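Long-range contact in GMP reductase (PDB 6JIG), which probably catalyses the NADPH-dependent deamination of GMP to IMP, and binds guanine nucleotides at regulatory CBS domains as well as in its catalytic barrel: residues Phe97-Pro102 against Leu203-Thr208. The protein carries 1 engineered substitution. Sequence-based numbering, arbitrary orientation.
Sequences FLIESP and LLYLVT. With 5GP (guanosine-5'-monophosphate), chain C.
The ring of Tyr-205, in the antiparallel sheet of the CBS region, carries Leu-98 on one face and meets residues 99-100 at its edge. Leu-98 CD1 stands 4.1 Å from the centroid of the Tyr-205 ring and 8° off its normal, a CH-pi contact almost directly over the centre. In the plane of that ring lie Ile-99 O and Glu-100 CG; the Glu-100 side chain runs alongside the tyrosine, pointing the same way, its carboxylate turned 44° from the ring. Residues 99-100 form a short, weakly bonded edge strand beside 203-208. Two backbone bonds tie Ile-99 to Leu-206. That from Ile-99 N to Leu-206 O measures 2.9 Å and is nearly straight. The return from Leu-206 N to Ile-99 O is longer, 3.3 Å. At Leu-204 and Tyr-205 the strand makes a classic beta bulge against Ile-196. Leu-98 also sends CD2 to Val-207 CG2, 3.6 Å away. The regulatory-site GMP lies on the side of Ile-99 and Leu-206; its pocket also takes in Pro-102, from the turn that follows, and Thr-208. With CG anti to the backbone N (chi1 171°), the Leu-206 side chain puts CD2 3.6 Å from the guanine N2, while Ile-99 CD1 reaches the ribose O2' and Thr-208 CG2. Thr-208 is the N-cap of helix 209-216, its OG1 accepting from Asp-211 N, and Asp-211 itself binds the nucleotide. One water closes the end of the strand pair, accepting from Thr-208 N and donating to Phe-97 O at 2.7 Å.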
ATOM      1  N   PHE A  97     -50.383 -10.498  24.972  1.00 42.03           N
ATOM      2  CA  PHE A  97     -51.657 -11.178  24.729  1.00 41.64           C
ATOM      3  C   PHE A  97     -52.762 -10.227  25.173  1.00 41.70           C
ATOM      4  O   PHE A  97     -53.487  -9.672  24.342  1.00 43.33           O
ATOM      5  CB  PHE A  97     -51.733 -12.530  25.436  1.00 42.46           C
ATOM      6  CG  PHE A  97     -53.039 -13.240  25.198  1.00 42.87           C
ATOM      7  CD1 PHE A  97     -53.470 -13.494  23.906  1.00 38.02           C
ATOM      8  CD2 PHE A  97     -53.849 -13.616  26.256  1.00 42.75           C
ATOM      9  CE1 PHE A  97     -54.691 -14.130  23.663  1.00 41.62           C
ATOM     10  CE2 PHE A  97     -55.065 -14.256  26.021  1.00 43.21           C
ATOM     11  CZ  PHE A  97     -55.479 -14.513  24.719  1.00 41.50           C
ATOM     12  N   LEU A  98     -52.869  -9.996  26.476  1.00 39.18           N
ATOM     13  CA  LEU A  98     -53.744  -8.959  27.013  1.00 44.45           C
ATOM     14  C   LEU A  98     -52.934  -7.675  27.141  1.00 45.14           C
ATOM     15  O   LEU A  98     -51.983  -7.610  27.927  1.00 46.56           O
ATOM     16  CB  LEU A  98     -54.315  -9.370  28.367  1.00 43.20           C
ATOM     17  CG  LEU A  98     -55.159 -10.645  28.453  1.00 45.68           C
ATOM     18  CD1 LEU A  98     -55.739 -10.765  29.860  1.00 48.90           C
ATOM     19  CD2 LEU A  98     -56.267 -10.636  27.436  1.00 49.28           C
ATOM     20  N   ILE A  99     -53.295  -6.659  26.364  1.00 41.41           N
ATOM     21  CA  ILE A  99     -52.628  -5.365  26.468  1.00 39.16           C
ATOM     22  C   ILE A  99     -53.185  -4.632  27.679  1.00 46.11           C
ATOM     23  O   ILE A  99     -54.378  -4.305  27.726  1.00 43.35           O
ATOM     24  CB  ILE A  99     -52.811  -4.534  25.190  1.00 40.90           C
ATOM     25  CG1 ILE A  99     -52.310  -5.310  23.974  1.00 39.54           C
ATOM     26  CG2 ILE A  99     -52.080  -3.204  25.318  1.00 42.96           C
ATOM     27  CD1 ILE A  99     -52.802  -4.740  22.642  1.00 40.85           C
ATOM     28  N   GLU A 100     -52.325  -4.370  28.662  1.00 43.61           N
ATOM     29  CA  GLU A 100     -52.734  -3.587  29.812  1.00 45.26           C
ATOM     30  C   GLU A 100     -52.643  -2.107  29.475  1.00 46.92           C
ATOM     31  O   GLU A 100     -51.808  -1.684  28.670  1.00 48.45           O
ATOM     32  CB  GLU A 100     -51.872  -3.914  31.033  1.00 50.36           C
ATOM     33  CG  GLU A 100     -52.053  -5.337  31.557  1.00 49.55           C
ATOM     34  CD  GLU A 100     -51.427  -5.550  32.936  1.00 56.62           C
ATOM     35  OE1 GLU A 100     -50.773  -4.617  33.455  1.00 57.54           O
ATOM     36  OE2 GLU A 100     -51.589  -6.656  33.498  1.00 61.00           O
ATOM     37  N   SER A 101     -53.530  -1.324  30.082  1.00 46.03           N
ATOM     38  CA  SER A 101     -53.610   0.115  29.860  1.00 48.65           C
ATOM     39  C   SER A 101     -53.532   0.491  28.375  1.00 47.87           C
ATOM     40  O   SER A 101     -52.675   1.287  27.977  1.00 46.11           O
ATOM     41  CB  SER A 101     -52.529   0.833  30.650  1.00 50.72           C
ATOM     42  OG  SER A 101     -52.562   0.425  32.005  1.00 54.05           O
ATOM     43  N   PRO A 102     -54.406  -0.067  27.536  1.00 44.62           N
ATOM     44  CA  PRO A 102     -54.357   0.272  26.109  1.00 43.38           C
ATOM     45  C   PRO A 102     -54.566   1.767  25.913  1.00 45.08           C
ATOM     46  O   PRO A 102     -55.218   2.442  26.718  1.00 45.09           O
ATOM     47  CB  PRO A 102     -55.502  -0.554  25.505  1.00 43.38           C
ATOM     48  CG  PRO A 102     -56.451  -0.756  26.633  1.00 44.53           C
ATOM     49  CD  PRO A 102     -55.607  -0.849  27.882  1.00 45.93           C
ATOM     50  N   LEU A 203     -63.055   0.021  30.230  1.00 52.69           N
ATOM     51  CA  LEU A 203     -62.023  -0.659  29.454  1.00 48.81           C
ATOM     52  C   LEU A 203     -60.968  -1.256  30.382  1.00 44.92           C
ATOM     53  O   LEU A 203     -60.369  -0.538  31.187  1.00 43.15           O
ATOM     54  CB  LEU A 203     -61.383   0.327  28.485  1.00 49.54           C
ATOM     55  CG  LEU A 203     -60.212  -0.190  27.655  1.00 46.64           C
ATOM     56  CD1 LEU A 203     -60.671  -1.299  26.719  1.00 43.09           C
ATOM     57  CD2 LEU A 203     -59.625   0.968  26.882  1.00 46.73           C
ATOM     58  N   LEU A 204     -60.734  -2.567  30.269  1.00 45.77           N
ATOM     59  CA  LEU A 204     -59.720  -3.247  31.075  1.00 47.00           C
ATOM     60  C   LEU A 204     -58.503  -3.683  30.269  1.00 44.27           C
ATOM     61  O   LEU A 204     -57.366  -3.370  30.649  1.00 48.14           O
ATOM     62  CB  LEU A 204     -60.330  -4.467  31.780  1.00 47.11           C
ATOM     63  CG  LEU A 204     -61.536  -4.191  32.682  1.00 48.03           C
ATOM     64  CD1 LEU A 204     -62.074  -5.502  33.223  1.00 47.14           C
ATOM     65  CD2 LEU A 204     -61.139  -3.251  33.808  1.00 48.85           C
ATOM     66  N   TYR A 205     -58.705  -4.407  29.167  1.00 43.27           N
ATOM     67  CA  TYR A 205     -57.607  -4.845  28.307  1.00 42.07           C
ATOM     68  C   TYR A 205     -58.016  -4.682  26.853  1.00 46.05           C
ATOM     69  O   TYR A 205     -59.173  -4.388  26.532  1.00 44.26           O
ATOM     70  CB  TYR A 205     -57.221  -6.315  28.548  1.00 41.21           C
ATOM     71  CG  TYR A 205     -56.902  -6.664  29.980  1.00 47.49           C
ATOM     72  CD1 TYR A 205     -55.653  -6.380  30.529  1.00 47.91           C
ATOM     73  CD2 TYR A 205     -57.844  -7.284  30.784  1.00 45.59           C
ATOM     74  CE1 TYR A 205     -55.368  -6.695  31.853  1.00 51.74           C
ATOM     75  CE2 TYR A 205     -57.567  -7.609  32.095  1.00 51.81           C
ATOM     76  CZ  TYR A 205     -56.332  -7.310  32.630  1.00 57.42           C
ATOM     77  OH  TYR A 205     -56.075  -7.634  33.947  1.00 59.48           O
ATOM     78  N   LEU A 206     -57.050  -4.916  25.966  1.00 41.35           N
ATOM     79  CA  LEU A 206     -57.303  -5.034  24.539  1.00 39.44           C
ATOM     80  C   LEU A 206     -56.553  -6.244  24.010  1.00 39.80           C
ATOM     81  O   LEU A 206     -55.396  -6.475  24.385  1.00 40.16           O
ATOM     82  CB  LEU A 206     -56.869  -3.764  23.795  1.00 42.07           C
ATOM     83  CG  LEU A 206     -56.896  -3.867  22.271  1.00 40.93           C
ATOM     84  CD1 LEU A 206     -58.361  -3.953  21.799  1.00 42.05           C
ATOM     85  CD2 LEU A 206     -56.159  -2.680  21.637  1.00 41.87           C
ATOM     86  N   VAL A 207     -57.213  -7.026  23.155  1.00 38.14           N
ATOM     87  CA  VAL A 207     -56.561  -8.095  22.407  1.00 43.07           C
ATOM     88  C   VAL A 207     -56.651  -7.752  20.926  1.00 43.50           C
ATOM     89  O   VAL A 207     -57.736  -7.433  20.425  1.00 43.69           O
ATOM     90  CB  VAL A 207     -57.190  -9.471  22.691  1.00 42.16           C
ATOM     91  CG1 VAL A 207     -56.317 -10.578  22.100  1.00 39.05           C
ATOM     92  CG2 VAL A 207     -57.388  -9.671  24.192  1.00 40.98           C
ATOM     93  N   THR A 208     -55.515  -7.807  20.230  1.00 40.93           N
ATOM     94  CA  THR A 208     -55.453  -7.457  18.819  1.00 40.25           C
ATOM     95  C   THR A 208     -55.140  -8.678  17.968  1.00 42.72           C
ATOM     96  O   THR A 208     -54.456  -9.612  18.403  1.00 41.72           O
ATOM     97  CB  THR A 208     -54.392  -6.385  18.546  1.00 47.22           C
ATOM     98  OG1 THR A 208     -53.093  -6.965  18.683  1.00 43.22           O
ATOM     99  CG2 THR A 208     -54.524  -5.251  19.517  1.00 44.19           C
TER
HETATM  100  P   5GP C 602     -51.323  -2.861  15.111  1.00 71.80           P
HETATM  101  O1P 5GP C 602     -52.070  -3.938  14.359  1.00 64.00           O
HETATM  102  O2P 5GP C 602     -52.117  -2.196  16.216  1.00 55.04           O
HETATM  103  O3P 5GP C 602     -50.362  -2.006  14.307  1.00 66.18           O
HETATM  104  O5' 5GP C 602     -50.335  -3.667  16.049  1.00 57.91           O
HETATM  105  C5' 5GP C 602     -50.507  -3.545  17.441  1.00 49.09           C
HETATM  106  C4' 5GP C 602     -49.282  -3.970  18.186  1.00 45.59           C
HETATM  107  O4' 5GP C 602     -48.973  -2.920  19.151  1.00 41.27           O
HETATM  108  C3' 5GP C 602     -49.516  -5.246  18.989  1.00 44.94           C
HETATM  109  O3' 5GP C 602     -48.329  -6.038  19.047  1.00 40.68           O
HETATM  110  C2' 5GP C 602     -49.887  -4.700  20.365  1.00 41.24           C
HETATM  111  O2' 5GP C 602     -49.700  -5.586  21.446  1.00 41.83           O
HETATM  112  C1' 5GP C 602     -48.996  -3.460  20.454  1.00 42.80           C
HETATM  113  N9  5GP C 602     -49.526  -2.471  21.390  1.00 41.02           N
HETATM  114  C8  5GP C 602     -48.944  -2.147  22.555  1.00 40.99           C
HETATM  115  N7  5GP C 602     -49.714  -1.258  23.207  1.00 41.40           N
HETATM  116  C5  5GP C 602     -50.819  -1.042  22.452  1.00 42.18           C
HETATM  117  C6  5GP C 602     -51.937  -0.239  22.627  1.00 41.58           C
HETATM  118  O6  5GP C 602     -52.047   0.462  23.654  1.00 43.30           O
HETATM  119  N1  5GP C 602     -52.891  -0.226  21.688  1.00 41.70           N
HETATM  120  C2  5GP C 602     -52.781  -0.969  20.576  1.00 43.30           C
HETATM  121  N2  5GP C 602     -53.783  -0.915  19.659  1.00 43.02           N
HETATM  122  N3  5GP C 602     -51.689  -1.767  20.367  1.00 43.20           N
HETATM  123  C4  5GP C 602     -50.701  -1.814  21.301  1.00 42.29           C
HETATM  124  O   HOH W   1     -53.330  -8.373  21.989  1.00 40.26           O